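Local coordinates for triphenylmethane reductase (Citrobacter sp., PDB 2JL1), which binds NADP and probably uses the reduced cofactor to reduce triphenylmethane dyes, a reaction of interest for bioremediation, at residues 18-23 with 184-189; 138-143 with 196-201; 169-174 with 258-263; 175-180 with 269-274. All blocks are in the same frame, centred on the assembly; numbering follows the deposited sequence.

All four contacts lie in an NmrA-like chain built on a Rossmann-type sheet. First segments run 18-23, 138-143, 169-174, 175-180 along the chain, then their partners in the same order. Contacts 1 and 4, centres about 12 Å apart, use the two ends of helix 175-186, which packs against helices 11-20 and 266-271. Contact 2 joins strands 135-140 and 194-198 at one border of the seven-stranded parallel sheet; its centre lies about 9 Å from that of contact 4, and both touch the cofactor. Contact 3 links two loops about 8 Å from contact 2, between centres, and meets it through the loops after both strands. Sheet border, covering helices and nicotinamide end of the cofactor site are thus joined.

Contact 1 of 4, residues 18-23 with 184-189; sequences QHLLKK and TVLTEE
Leu-20 lays its CD2 methyl against CG2 of Thr-187, 3.7 Å away, while its other methyl, CD1, meets CD1 of Leu-186 at 4.2 Å. The pair of helices involved belongs to the Rossmann-type fold: helix 11-20 follows the first strand of the parallel sheet and begins in the NADP-binding turn, and helix 175-186 packs beside it. Leu-20, Leu-186 and Thr-187 all also touch Ile-3 of that first strand, which places this apolar patch between the two helix ends and the sheet.

Thr-187 divides the contact by chemistry. Its chi1 of 55° sets OG1 between the backbone N and the carbonyl carbon and swings CG2 anti to the carbonyl carbon, where the methyl meets Leu-20 and the hydroxyl faces Lys-23. The lysine chain passes at about a right angle to the threonine, with CD 3.5 Å from Thr-187 OG1; it is extended through chi2 and chi3 and bends at its last torsion, chi4 -69°. This turn carries the ammonium group into the neighbourhood of Thr-184, but NZ stays 3.9 Å from Thr-184 OG1, whose hydrogen bond goes back to Leu-180 O within the helix. Thr-187 OG1 is likewise bonded to a helix carbonyl, that of Ala-183, which ties the threonine back to the last turn. No direct hydrogen bond spans the two segments; instead a water donates to Thr-187 OG1 at 3.2 Å and accepts a weak bond from Lys-23 NZ at 3.3 Å.

Contact 2 of 4, residues 138-143 with 196-201; sequences LRNALY and YNLVSN. With NAP (NADP nicotinamide-adenine-dinucleotide phosphate), chain B.
Arg-139 and Asn-197 run side by side and point the same way, Arg-139 CD lying 3.3 Å from Asn-197 OD1. The arginine chain, extended from CG to NE, brings its guanidinium edge past that oxygen, guanidinium and amide planes standing 70° apart. Their polar bonds go to others: Arg-139 forms salt bridges with Glu-125 and Glu-111, and Asn-197 OD1 accepts from Phe-109 N. On the other sheet face Leu-198, its CG anti to the carbonyl carbon (chi1 -57°), puts CD1 between Leu-138 CD2, at 3.8 Å, and Asn-140 OD1, at 3.5 Å.

These side chains rise from adjacent parallel strands of the Rossmann-type sheet, 194-198 being outermost on this side within the chain. Arg-139 N donates to Tyr-196 O, Leu-198 N to Arg-139 O, and Ala-141 N to Leu-198 O.

Beyond the strand, 141-143 grips the nicotinamide half of NADP. The carboxamide is held by N7N to Ala-141 O, 3.1 Å, and by Tyr-143 N to O7N, 2.9 Å. Tyr-143 turns one ring face to it, C7N lying 3.7 Å above the plane over the ring centre, while Tyr-143 OH donates to O5D, the oxygen bridging the nicotinamide ribose and its phosphate.

Contact 3 of 4, residues 169-174 with 258-263; sequences IVNSVT and GEASKT. With GOL (glycerol), chain F.
Asn-171 ties together two irregular loops by a side-chain-to-backbone bond, its amide reaching across to Lys-262. In this Rossmann-type protein these are the loop leading into helix 175-186 and the one between helices 242-256 and 266-271, and they meet just beyond the ends of the last two strands of the main sheet.

The bond from Asn-171 ND2 to Lys-262 O is 2.8 Å long and nearly straight, at 172°. It lies in the carbonyl plane and almost in the amide plane as well. A chi1 of 65° sets the amide between the asparagine's own backbone N and carbonyl carbon, which directs it toward Lys-262. Its other polar positions are taken by a glycerol, probably from the crystallisation liquor: ND2 also donates to glycerol O2 at 2.9 Å, and OD1 accepts from glycerol O1 at 2.7 Å. The same glycerol O1 is met by Leu-142 N, next to the nicotinamide-binding Ala-141, which puts this polar pocket close to the cofactor. Ala-260 closes in beside the amide, CB being 3.4 Å from Asn-171 OD1.

A water makes the second link, donating to Ile-169 O and accepting from Ala-260 N. Beside it, Ile-169 CB packs against Ser-261 CB at 3.9 Å near the molecular surface. Gly-258, with positive phi, ends helix 242-256 in a Schellman motif and starts a type I turn to Ser-261. Its carbonyl O takes two donors from the same face, Ser-261 N at 3.2 Å and Ser-261 OG at 2.6 Å.

Contact 4 of 4, residues 175-180 with 269-274; sequences RNELAL and KLIGSL. With NAP (NADP nicotinamide-adenine-dinucleotide phosphate), chain B.
Leu-180 and Ile-271 form the apolar part of this contact, with Leu-180 CG 3.9 Å from Ile-271 CG2. The leucine's chi1 of 173° sends CG away from its own backbone N and over the isoleucine's branch point. Ile-271 has its longer arm between backbone N and carbonyl carbon, chi1 71°, and that arm ends in CD1, which lies 3.7 Å from Glu-177 CB. One isoleucine thus covers two successive turns of helix 175-186 with its two branches, at the point where helix 266-271 ends and Gly-272 turns the chain with positive phi. Both helices lie against the Rossmann-type sheet near its last strand, as Leu-178 and Leu-270, which touch strand 194-198, make plain.

The polar part belongs to Glu-177, whose chain is extended beyond CG and crosses Ile-271 at about a right angle. OE2 comes 3.2 Å from Leu-274 CA and is hydrogen-bonded to the next backbone N, that of Thr-275, while OE1 is met by a glycerol. Thr-174 caps this end of the helix by accepting from Glu-177 N.

At the start of the same helix Arg-175, which does not touch 269-274, hydrogen-bonds the cofactor: NE donates to the nicotinamide-side phosphate oxygen O2N of NADP at 2.7 Å, with an N-H...O angle of 134°. The phosphate oxygen sits oblique to the guanidinium plane.

Within its first turn the helix therefore offers a cation to the NADP diphosphate and a carboxylate to a backbone amide. Glu-177, close to the positive end of the helix dipole, is probably favoured in its charged form.

Contact 1 of 4, residues 18-23 with 184-189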
# COMPACT_ATOMS: atom_id res chain seq x y z
N GLN A 18 17.96 -8.58 22.10
CA GLN A 18 19.29 -8.91 22.62
C GLN A 18 20.34 -7.86 22.26
O GLN A 18 21.19 -7.52 23.10
CB GLN A 18 19.71 -10.33 22.21
CG GLN A 18 18.88 -11.40 22.95
CD GLN A 18 18.84 -11.20 24.49
OE1 GLN A 18 19.88 -11.06 25.12
NE2 GLN A 18 17.63 -11.20 25.07
N HIS A 19 20.25 -7.31 21.05
CA HIS A 19 21.09 -6.17 20.67
C HIS A 19 20.74 -4.85 21.39
O HIS A 19 21.64 -4.09 21.75
CB HIS A 19 21.06 -5.97 19.15
CG HIS A 19 21.81 -7.03 18.40
ND1 HIS A 19 23.19 -7.12 18.40
CD2 HIS A 19 21.37 -8.06 17.63
CE1 HIS A 19 23.57 -8.15 17.68
NE2 HIS A 19 22.48 -8.74 17.19
N LEU A 20 19.44 -4.58 21.58
CA LEU A 20 19.01 -3.40 22.34
C LEU A 20 19.49 -3.45 23.79
O LEU A 20 19.84 -2.42 24.38
CB LEU A 20 17.48 -3.23 22.32
CG LEU A 20 16.86 -2.74 21.00
CD1 LEU A 20 15.33 -2.76 21.03
CD2 LEU A 20 17.38 -1.36 20.67
N LEU A 21 19.52 -4.65 24.36
CA LEU A 21 19.98 -4.86 25.75
C LEU A 21 21.46 -4.52 25.94
O LEU A 21 21.90 -4.30 27.06
CB LEU A 21 19.65 -6.28 26.24
CG LEU A 21 18.18 -6.59 26.58
CD1 LEU A 21 17.90 -8.11 26.77
CD2 LEU A 21 17.71 -5.83 27.81
N LYS A 22 22.22 -4.48 24.85
CA LYS A 22 23.61 -4.03 24.93
C LYS A 22 23.73 -2.52 24.74
O LYS A 22 24.82 -1.96 24.85
CB LYS A 22 24.48 -4.75 23.91
CG LYS A 22 24.61 -6.24 24.12
CD LYS A 22 25.57 -6.81 23.10
CE LYS A 22 25.51 -8.32 23.00
NZ LYS A 22 25.59 -8.70 21.55
N LYS A 23 22.61 -1.84 24.48
CA LYS A 23 22.65 -0.40 24.20
C LYS A 23 21.85 0.47 25.17
O LYS A 23 22.23 1.60 25.44
CB LYS A 23 22.20 -0.11 22.76
CG LYS A 23 23.12 -0.65 21.68
CD LYS A 23 22.43 -0.61 20.29
CE LYS A 23 23.29 -1.26 19.19
NZ LYS A 23 24.52 -0.47 18.85
N THR A 184 20.58 -0.51 16.04
CA THR A 184 21.41 0.70 15.83
C THR A 184 20.54 1.91 15.48
O THR A 184 20.64 2.96 16.09
CB THR A 184 22.44 0.43 14.71
OG1 THR A 184 23.28 -0.65 15.12
CG2 THR A 184 23.30 1.65 14.41
N VAL A 185 19.66 1.72 14.50
CA VAL A 185 18.73 2.73 14.05
C VAL A 185 17.82 3.27 15.17
O VAL A 185 17.62 4.49 15.27
CB VAL A 185 17.91 2.16 12.85
CG1 VAL A 185 16.63 2.94 12.62
CG2 VAL A 185 18.77 2.15 11.58
N LEU A 186 17.28 2.38 16.00
CA LEU A 186 16.41 2.73 17.14
C LEU A 186 17.07 3.58 18.24
O LEU A 186 16.38 4.29 18.99
CB LEU A 186 15.79 1.47 17.76
CG LEU A 186 14.80 0.69 16.86
CD1 LEU A 186 14.54 -0.72 17.41
CD2 LEU A 186 13.47 1.46 16.66
N THR A 187 18.40 3.52 18.32
CA THR A 187 19.15 4.08 19.45
C THR A 187 20.13 5.19 19.06
O THR A 187 21.06 5.48 19.81
CB THR A 187 19.97 2.99 20.17
OG1 THR A 187 20.82 2.32 19.21
CG2 THR A 187 19.06 1.97 20.84
N GLU A 188 19.92 5.80 17.89
CA GLU A 188 20.70 6.98 17.49
C GLU A 188 19.87 7.88 16.58
O GLU A 188 18.93 7.43 15.93
CB GLU A 188 22.00 6.58 16.78
CG GLU A 188 21.78 5.80 15.51
CD GLU A 188 23.05 5.28 14.89
OE1 GLU A 188 23.07 5.14 13.66
OE2 GLU A 188 24.04 4.98 15.61
N GLU A 189 20.27 9.16 16.55
CA GLU A 189 19.66 10.21 15.72
C GLU A 189 19.94 10.03 14.24
O GLU A 189 20.86 9.31 13.86
CB GLU A 189 20.25 11.57 16.12
CG GLU A 189 20.29 11.86 17.61
CD GLU A 189 19.04 12.58 18.12
OE1 GLU A 189 17.92 12.24 17.65
OE2 GLU A 189 19.20 13.47 19.00
O HOH W 1 23.91 2.78 18.42

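Contact 2 of 4, residues 138-143 with 196-201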
# COMPACT_ATOMS: atom_id res chain seq x y z
N LEU A 138 13.31 -0.16 7.08
CA LEU A 138 14.43 -1.05 7.18
C LEU A 138 14.13 -2.15 6.19
O LEU A 138 13.45 -3.14 6.50
CB LEU A 138 14.51 -1.62 8.62
CG LEU A 138 14.75 -0.61 9.75
CD1 LEU A 138 14.42 -1.20 11.15
CD2 LEU A 138 16.18 -0.06 9.71
N ARG A 139 14.56 -1.96 4.95
CA ARG A 139 14.16 -2.88 3.88
C ARG A 139 15.12 -4.07 3.86
O ARG A 139 16.20 -3.98 3.28
CB ARG A 139 14.15 -2.16 2.53
CG ARG A 139 13.04 -1.13 2.38
CD ARG A 139 13.03 -0.64 0.96
NE ARG A 139 11.73 -0.08 0.58
CZ ARG A 139 11.39 0.17 -0.69
NH1 ARG A 139 12.26 -0.08 -1.67
NH2 ARG A 139 10.19 0.66 -0.99
N ASN A 140 14.73 -5.16 4.51
CA ASN A 140 15.65 -6.27 4.74
C ASN A 140 15.81 -7.14 3.50
O ASN A 140 14.87 -7.34 2.76
CB ASN A 140 15.19 -7.13 5.92
CG ASN A 140 15.37 -6.42 7.26
OD1 ASN A 140 16.08 -5.41 7.37
ND2 ASN A 140 14.70 -6.94 8.28
N ALA A 141 17.03 -7.67 3.31
CA ALA A 141 17.27 -8.76 2.38
C ALA A 141 16.63 -10.06 2.87
O ALA A 141 16.24 -10.19 4.04
CB ALA A 141 18.79 -8.99 2.26
N LEU A 142 16.52 -11.04 1.97
CA LEU A 142 16.30 -12.41 2.39
C LEU A 142 17.33 -12.80 3.45
O LEU A 142 18.47 -12.32 3.41
CB LEU A 142 16.41 -13.35 1.19
CG LEU A 142 15.45 -13.09 0.03
CD1 LEU A 142 15.84 -14.03 -1.14
CD2 LEU A 142 13.98 -13.34 0.49
N TYR A 143 16.93 -13.65 4.41
CA TYR A 143 17.84 -14.13 5.45
C TYR A 143 18.81 -15.18 4.94
O TYR A 143 18.40 -16.16 4.35
CB TYR A 143 17.06 -14.75 6.63
CG TYR A 143 16.04 -13.84 7.29
CD1 TYR A 143 16.29 -12.48 7.44
CD2 TYR A 143 14.85 -14.36 7.81
CE1 TYR A 143 15.34 -11.62 8.07
CE2 TYR A 143 13.91 -13.52 8.44
CZ TYR A 143 14.17 -12.16 8.57
OH TYR A 143 13.28 -11.34 9.19
N TYR A 196 16.28 2.40 3.97
CA TYR A 196 17.55 1.70 3.78
C TYR A 196 17.28 0.38 3.11
O TYR A 196 16.35 -0.32 3.48
CB TYR A 196 18.25 1.46 5.14
CG TYR A 196 18.61 2.73 5.84
CD1 TYR A 196 19.57 3.60 5.31
CD2 TYR A 196 17.96 3.10 7.01
CE1 TYR A 196 19.88 4.83 5.96
CE2 TYR A 196 18.25 4.29 7.65
CZ TYR A 196 19.21 5.15 7.13
OH TYR A 196 19.48 6.32 7.79
N ASN A 197 18.08 0.04 2.10
CA ASN A 197 18.01 -1.31 1.52
C ASN A 197 19.13 -2.12 2.17
O ASN A 197 20.29 -1.93 1.85
CB ASN A 197 18.10 -1.26 -0.02
CG ASN A 197 16.87 -0.63 -0.66
OD1 ASN A 197 15.77 -1.24 -0.73
ND2 ASN A 197 17.04 0.58 -1.17
N LEU A 198 18.76 -2.97 3.13
CA LEU A 198 19.70 -3.65 4.00
C LEU A 198 20.07 -5.03 3.44
O LEU A 198 19.44 -6.04 3.75
CB LEU A 198 19.14 -3.71 5.46
CG LEU A 198 18.80 -2.36 6.12
CD1 LEU A 198 18.08 -2.53 7.48
CD2 LEU A 198 20.07 -1.47 6.29
N VAL A 199 21.10 -5.03 2.60
CA VAL A 199 21.52 -6.20 1.86
C VAL A 199 23.06 -6.28 1.88
O VAL A 199 23.76 -5.35 2.34
CB VAL A 199 21.03 -6.18 0.38
CG1 VAL A 199 19.52 -5.98 0.28
CG2 VAL A 199 21.74 -5.09 -0.41
N SER A 200 23.58 -7.37 1.35
CA SER A 200 25.03 -7.59 1.28
C SER A 200 25.61 -6.90 0.07
O SER A 200 25.01 -6.95 -1.00
CB SER A 200 25.31 -9.08 1.13
OG SER A 200 26.70 -9.32 1.17
N ASN A 201 26.80 -6.32 0.21
CA ASN A 201 27.58 -5.91 -0.95
C ASN A 201 28.71 -6.90 -1.27
O ASN A 201 29.71 -6.56 -1.91
CB ASN A 201 28.10 -4.47 -0.77
CG ASN A 201 28.85 -4.26 0.52
OD1 ASN A 201 29.22 -5.22 1.22
ND2 ASN A 201 29.08 -2.99 0.86
PA NAP B . 9.38 -15.59 13.00
O1A NAP B . 8.56 -16.59 12.27
O2A NAP B . 10.41 -16.15 13.90
O5B NAP B . 8.46 -14.58 13.83
C5B NAP B . 7.22 -14.09 13.38
C4B NAP B . 6.66 -13.33 14.57
O4B NAP B . 5.39 -12.77 14.26
C3B NAP B . 6.48 -14.30 15.73
O3B NAP B . 7.00 -13.73 16.91
C2B NAP B . 4.99 -14.44 15.87
O2B NAP B . 4.62 -14.54 17.20
C1B NAP B . 4.52 -13.10 15.33
N9A NAP B . 3.10 -13.19 14.96
C8A NAP B . 2.49 -14.11 14.14
N7A NAP B . 1.17 -13.81 14.10
C5A NAP B . 0.94 -12.74 14.89
C6A NAP B . -0.22 -12.04 15.22
N6A NAP B . -1.40 -12.39 14.71
N1A NAP B . -0.14 -10.96 16.07
C2A NAP B . 1.08 -10.60 16.61
N3A NAP B . 2.22 -11.29 16.28
C4A NAP B . 2.14 -12.35 15.44
O3 NAP B . 10.06 -14.64 11.87
PN NAP B . 11.54 -13.99 11.80
O1N NAP B . 11.79 -13.35 13.11
O2N NAP B . 12.49 -15.02 11.29
O5D NAP B . 11.32 -12.79 10.71
C5D NAP B . 10.51 -11.67 11.03
C4D NAP B . 9.55 -11.24 9.91
O4D NAP B . 10.29 -11.05 8.72
C3D NAP B . 8.50 -12.30 9.59
O3D NAP B . 7.29 -12.16 10.29
C2D NAP B . 8.28 -12.18 8.09
O2D NAP B . 7.27 -11.26 7.72
C1D NAP B . 9.60 -11.60 7.61
N1N NAP B . 10.35 -12.67 6.93
C2N NAP B . 11.43 -12.30 6.20
C3N NAP B . 12.15 -13.23 5.51
C7N NAP B . 13.31 -12.83 4.71
O7N NAP B . 14.07 -13.89 4.13
N7N NAP B . 13.53 -11.52 4.55
C4N NAP B . 11.82 -14.60 5.63
C5N NAP B . 10.78 -14.97 6.44
C6N NAP B . 10.00 -13.98 7.06
P2B NAP B . 4.38 -15.97 17.92
O1X NAP B . 5.65 -16.32 18.66
O2X NAP B . 4.06 -17.07 16.92
O3X NAP B . 3.22 -15.75 18.86

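Contact 3 of 4, residues 169-174 with 258-263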
# COMPACT_ATOMS: atom_id res chain seq x y z
N ILE A 169 22.21 -14.76 -8.25
CA ILE A 169 23.02 -14.06 -7.28
C ILE A 169 22.21 -13.79 -5.99
O ILE A 169 21.03 -13.44 -6.06
CB ILE A 169 23.56 -12.76 -7.90
CG1 ILE A 169 24.55 -13.10 -9.05
CG2 ILE A 169 24.23 -11.88 -6.86
CD1 ILE A 169 24.88 -11.87 -9.94
N VAL A 170 22.85 -13.95 -4.83
CA VAL A 170 22.16 -13.81 -3.56
C VAL A 170 22.79 -12.73 -2.68
O VAL A 170 23.95 -12.83 -2.27
CB VAL A 170 22.09 -15.17 -2.77
CG1 VAL A 170 21.17 -15.05 -1.54
CG2 VAL A 170 21.58 -16.32 -3.68
N ASN A 171 21.99 -11.73 -2.32
CA ASN A 171 22.45 -10.57 -1.53
C ASN A 171 21.99 -10.68 -0.07
O ASN A 171 21.91 -9.67 0.66
CB ASN A 171 21.90 -9.29 -2.18
CG ASN A 171 20.38 -9.23 -2.11
OD1 ASN A 171 19.73 -10.15 -1.55
ND2 ASN A 171 19.80 -8.17 -2.66
N SER A 172 21.72 -11.92 0.36
CA SER A 172 21.21 -12.19 1.71
C SER A 172 22.10 -11.69 2.84
O SER A 172 23.31 -11.53 2.68
CB SER A 172 20.93 -13.69 1.90
OG SER A 172 22.15 -14.43 1.96
N VAL A 173 21.51 -11.40 3.99
CA VAL A 173 22.31 -11.12 5.19
C VAL A 173 21.63 -11.83 6.36
O VAL A 173 20.43 -12.08 6.34
CB VAL A 173 22.44 -9.61 5.47
CG1 VAL A 173 23.33 -8.90 4.43
CG2 VAL A 173 21.08 -8.96 5.51
N THR A 174 22.41 -12.15 7.39
CA THR A 174 21.90 -12.91 8.55
C THR A 174 20.86 -12.08 9.34
O THR A 174 20.90 -10.85 9.36
CB THR A 174 23.02 -13.34 9.49
OG1 THR A 174 23.66 -12.19 10.02
CG2 THR A 174 24.10 -14.24 8.76
N GLY A 258 17.11 -13.19 -10.81
CA GLY A 258 17.75 -11.96 -10.37
C GLY A 258 17.10 -11.23 -9.19
O GLY A 258 17.47 -10.10 -8.90
N GLU A 259 16.16 -11.89 -8.53
CA GLU A 259 15.41 -11.31 -7.40
C GLU A 259 16.32 -10.76 -6.30
O GLU A 259 16.01 -9.74 -5.68
CB GLU A 259 14.44 -12.36 -6.82
CG GLU A 259 13.75 -11.99 -5.48
CD GLU A 259 12.66 -10.96 -5.65
OE1 GLU A 259 12.23 -10.68 -6.80
OE2 GLU A 259 12.25 -10.41 -4.62
N ALA A 260 17.42 -11.44 -6.01
CA ALA A 260 18.27 -11.04 -4.89
C ALA A 260 19.65 -10.55 -5.35
O ALA A 260 20.62 -10.58 -4.61
CB ALA A 260 18.36 -12.20 -3.87
N SER A 261 19.70 -10.03 -6.56
CA SER A 261 20.96 -9.77 -7.24
C SER A 261 21.42 -8.31 -7.13
O SER A 261 22.52 -7.98 -7.57
CB SER A 261 20.82 -10.11 -8.72
OG SER A 261 19.89 -9.24 -9.36
N LYS A 262 20.58 -7.43 -6.60
CA LYS A 262 20.97 -6.02 -6.43
C LYS A 262 21.62 -5.72 -5.07
O LYS A 262 21.25 -6.30 -4.08
CB LYS A 262 19.77 -5.10 -6.62
CG LYS A 262 19.35 -4.96 -8.06
CD LYS A 262 17.93 -4.46 -8.19
CE LYS A 262 17.79 -2.97 -7.94
NZ LYS A 262 16.38 -2.56 -8.23
N THR A 263 22.58 -4.78 -5.04
CA THR A 263 23.28 -4.49 -3.80
C THR A 263 23.23 -3.03 -3.37
O THR A 263 22.91 -2.11 -4.14
CB THR A 263 24.79 -4.96 -3.80
OG1 THR A 263 25.56 -4.09 -4.63
CG2 THR A 263 24.98 -6.41 -4.25
C1 GOL F . 16.28 -9.89 -1.90
O1 GOL F . 17.14 -10.09 -0.78
C2 GOL F . 15.99 -8.39 -2.14
O2 GOL F . 16.91 -7.83 -3.04
C3 GOL F . 14.61 -8.22 -2.77
O3 GOL F . 14.57 -7.42 -3.93
O HOH W 2 18.88 -13.34 -7.68

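Contact 4 of 4, residues 175-180 with 269-274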
# COMPACT_ATOMS: atom_id res chain seq x y z
N ARG A 175 19.91 -12.78 9.97
CA ARG A 175 18.96 -12.14 10.90
C ARG A 175 19.70 -11.35 11.95
O ARG A 175 19.25 -10.27 12.34
CB ARG A 175 18.15 -13.18 11.65
CG ARG A 175 16.97 -13.67 10.94
CD ARG A 175 16.10 -14.45 11.91
NE ARG A 175 15.21 -15.28 11.12
CZ ARG A 175 15.45 -16.55 10.83
NH1 ARG A 175 16.54 -17.14 11.32
NH2 ARG A 175 14.60 -17.23 10.09
N ASN A 176 20.82 -11.90 12.42
CA ASN A 176 21.62 -11.24 13.44
C ASN A 176 22.05 -9.84 13.02
O ASN A 176 21.87 -8.89 13.76
CB ASN A 176 22.82 -12.08 13.85
CG ASN A 176 23.62 -11.41 14.92
OD1 ASN A 176 24.79 -11.11 14.73
ND2 ASN A 176 22.98 -11.12 16.03
N GLU A 177 22.60 -9.72 11.81
CA GLU A 177 23.04 -8.41 11.31
C GLU A 177 21.89 -7.47 11.01
O GLU A 177 22.01 -6.27 11.23
CB GLU A 177 23.95 -8.54 10.09
CG GLU A 177 25.25 -9.26 10.38
CD GLU A 177 26.13 -9.41 9.16
OE1 GLU A 177 25.69 -10.01 8.14
OE2 GLU A 177 27.28 -8.98 9.28
N LEU A 178 20.78 -8.00 10.51
CA LEU A 178 19.59 -7.17 10.29
C LEU A 178 19.03 -6.68 11.62
O LEU A 178 18.56 -5.54 11.72
CB LEU A 178 18.52 -7.95 9.55
CG LEU A 178 18.95 -8.29 8.13
CD1 LEU A 178 18.01 -9.37 7.53
CD2 LEU A 178 19.04 -7.01 7.28
N ALA A 179 19.12 -7.52 12.64
CA ALA A 179 18.64 -7.15 13.98
C ALA A 179 19.51 -6.07 14.60
O ALA A 179 19.03 -5.18 15.30
CB ALA A 179 18.62 -8.37 14.89
N LEU A 180 20.82 -6.20 14.36
CA LEU A 180 21.80 -5.20 14.79
C LEU A 180 21.52 -3.85 14.14
O LEU A 180 21.56 -2.81 14.81
CB LEU A 180 23.24 -5.68 14.50
CG LEU A 180 24.37 -4.70 14.75
CD1 LEU A 180 24.33 -4.11 16.20
CD2 LEU A 180 25.73 -5.36 14.49
N LYS A 269 27.37 0.47 5.91
CA LYS A 269 27.54 1.82 6.48
C LYS A 269 26.93 1.96 7.88
O LYS A 269 27.50 2.63 8.73
CB LYS A 269 26.99 2.88 5.52
CG LYS A 269 27.89 3.03 4.31
CD LYS A 269 27.37 4.05 3.30
CE LYS A 269 28.54 4.46 2.42
NZ LYS A 269 28.10 4.73 1.02
N LEU A 270 25.80 1.31 8.10
CA LEU A 270 25.10 1.36 9.38
C LEU A 270 25.77 0.54 10.50
O LEU A 270 25.84 1.00 11.66
CB LEU A 270 23.68 0.83 9.18
CG LEU A 270 22.41 1.53 9.68
CD1 LEU A 270 22.57 2.18 11.04
CD2 LEU A 270 21.95 2.56 8.68
N ILE A 271 26.24 -0.66 10.18
CA ILE A 271 26.73 -1.60 11.20
C ILE A 271 28.23 -1.97 11.12
O ILE A 271 28.72 -2.69 12.00
CB ILE A 271 25.86 -2.89 11.28
CG1 ILE A 271 26.08 -3.78 10.04
CG2 ILE A 271 24.37 -2.54 11.49
CD1 ILE A 271 25.59 -5.21 10.23
N GLY A 272 28.95 -1.45 10.12
CA GLY A 272 30.35 -1.82 9.87
C GLY A 272 30.47 -3.12 9.08
O GLY A 272 29.55 -3.49 8.37
N SER A 273 31.61 -3.81 9.21
CA SER A 273 31.91 -5.02 8.44
C SER A 273 30.83 -6.09 8.56
O SER A 273 30.30 -6.30 9.66
CB SER A 273 33.23 -5.65 8.88
OG SER A 273 34.33 -4.82 8.55
N LEU A 274 30.53 -6.75 7.45
CA LEU A 274 29.55 -7.82 7.39
C LEU A 274 30.22 -9.16 7.64
O LEU A 274 31.40 -9.33 7.36
CB LEU A 274 28.86 -7.86 6.01
CG LEU A 274 28.20 -6.56 5.50
CD1 LEU A 274 27.63 -6.75 4.09
CD2 LEU A 274 27.14 -6.04 6.49
PA NAP B . 9.38 -15.59 13.00
O1A NAP B . 8.56 -16.59 12.27
O2A NAP B . 10.41 -16.15 13.90
O5B NAP B . 8.46 -14.58 13.83
C5B NAP B . 7.22 -14.09 13.38
C4B NAP B . 6.66 -13.33 14.57
O4B NAP B . 5.39 -12.77 14.26
C3B NAP B . 6.48 -14.30 15.73
O3B NAP B . 7.00 -13.73 16.91
C2B NAP B . 4.99 -14.44 15.87
O2B NAP B . 4.62 -14.54 17.20
C1B NAP B . 4.52 -13.10 15.33
N9A NAP B . 3.10 -13.19 14.96
C8A NAP B . 2.49 -14.11 14.14
N7A NAP B . 1.17 -13.81 14.10
C5A NAP B . 0.94 -12.74 14.89
C6A NAP B . -0.22 -12.04 15.22
N6A NAP B . -1.40 -12.39 14.71
N1A NAP B . -0.14 -10.96 16.07
C2A NAP B . 1.08 -10.60 16.61
N3A NAP B . 2.22 -11.29 16.28
C4A NAP B . 2.14 -12.35 15.44
O3 NAP B . 10.06 -14.64 11.87
PN NAP B . 11.54 -13.99 11.80
O1N NAP B . 11.79 -13.35 13.11
O2N NAP B . 12.49 -15.02 11.29
O5D NAP B . 11.32 -12.79 10.71
C5D NAP B . 10.51 -11.67 11.03
C4D NAP B . 9.55 -11.24 9.91
O4D NAP B . 10.29 -11.05 8.72
C3D NAP B . 8.50 -12.30 9.59
O3D NAP B . 7.29 -12.16 10.29
C2D NAP B . 8.28 -12.18 8.09
O2D NAP B . 7.27 -11.26 7.72
C1D NAP B . 9.60 -11.60 7.61
N1N NAP B . 10.35 -12.67 6.93
C2N NAP B . 11.43 -12.30 6.20
C3N NAP B . 12.15 -13.23 5.51
C7N NAP B . 13.31 -12.83 4.71
O7N NAP B . 14.07 -13.89 4.13
N7N NAP B . 13.53 -11.52 4.55
C4N NAP B . 11.82 -14.60 5.63
C5N NAP B . 10.78 -14.97 6.44
C6N NAP B . 10.00 -13.98 7.06
P2B NAP B . 4.38 -15.97 17.92
O1X NAP B . 5.65 -16.32 18.66
O2X NAP B . 4.06 -17.07 16.92
O3X NAP B . 3.22 -15.75 18.86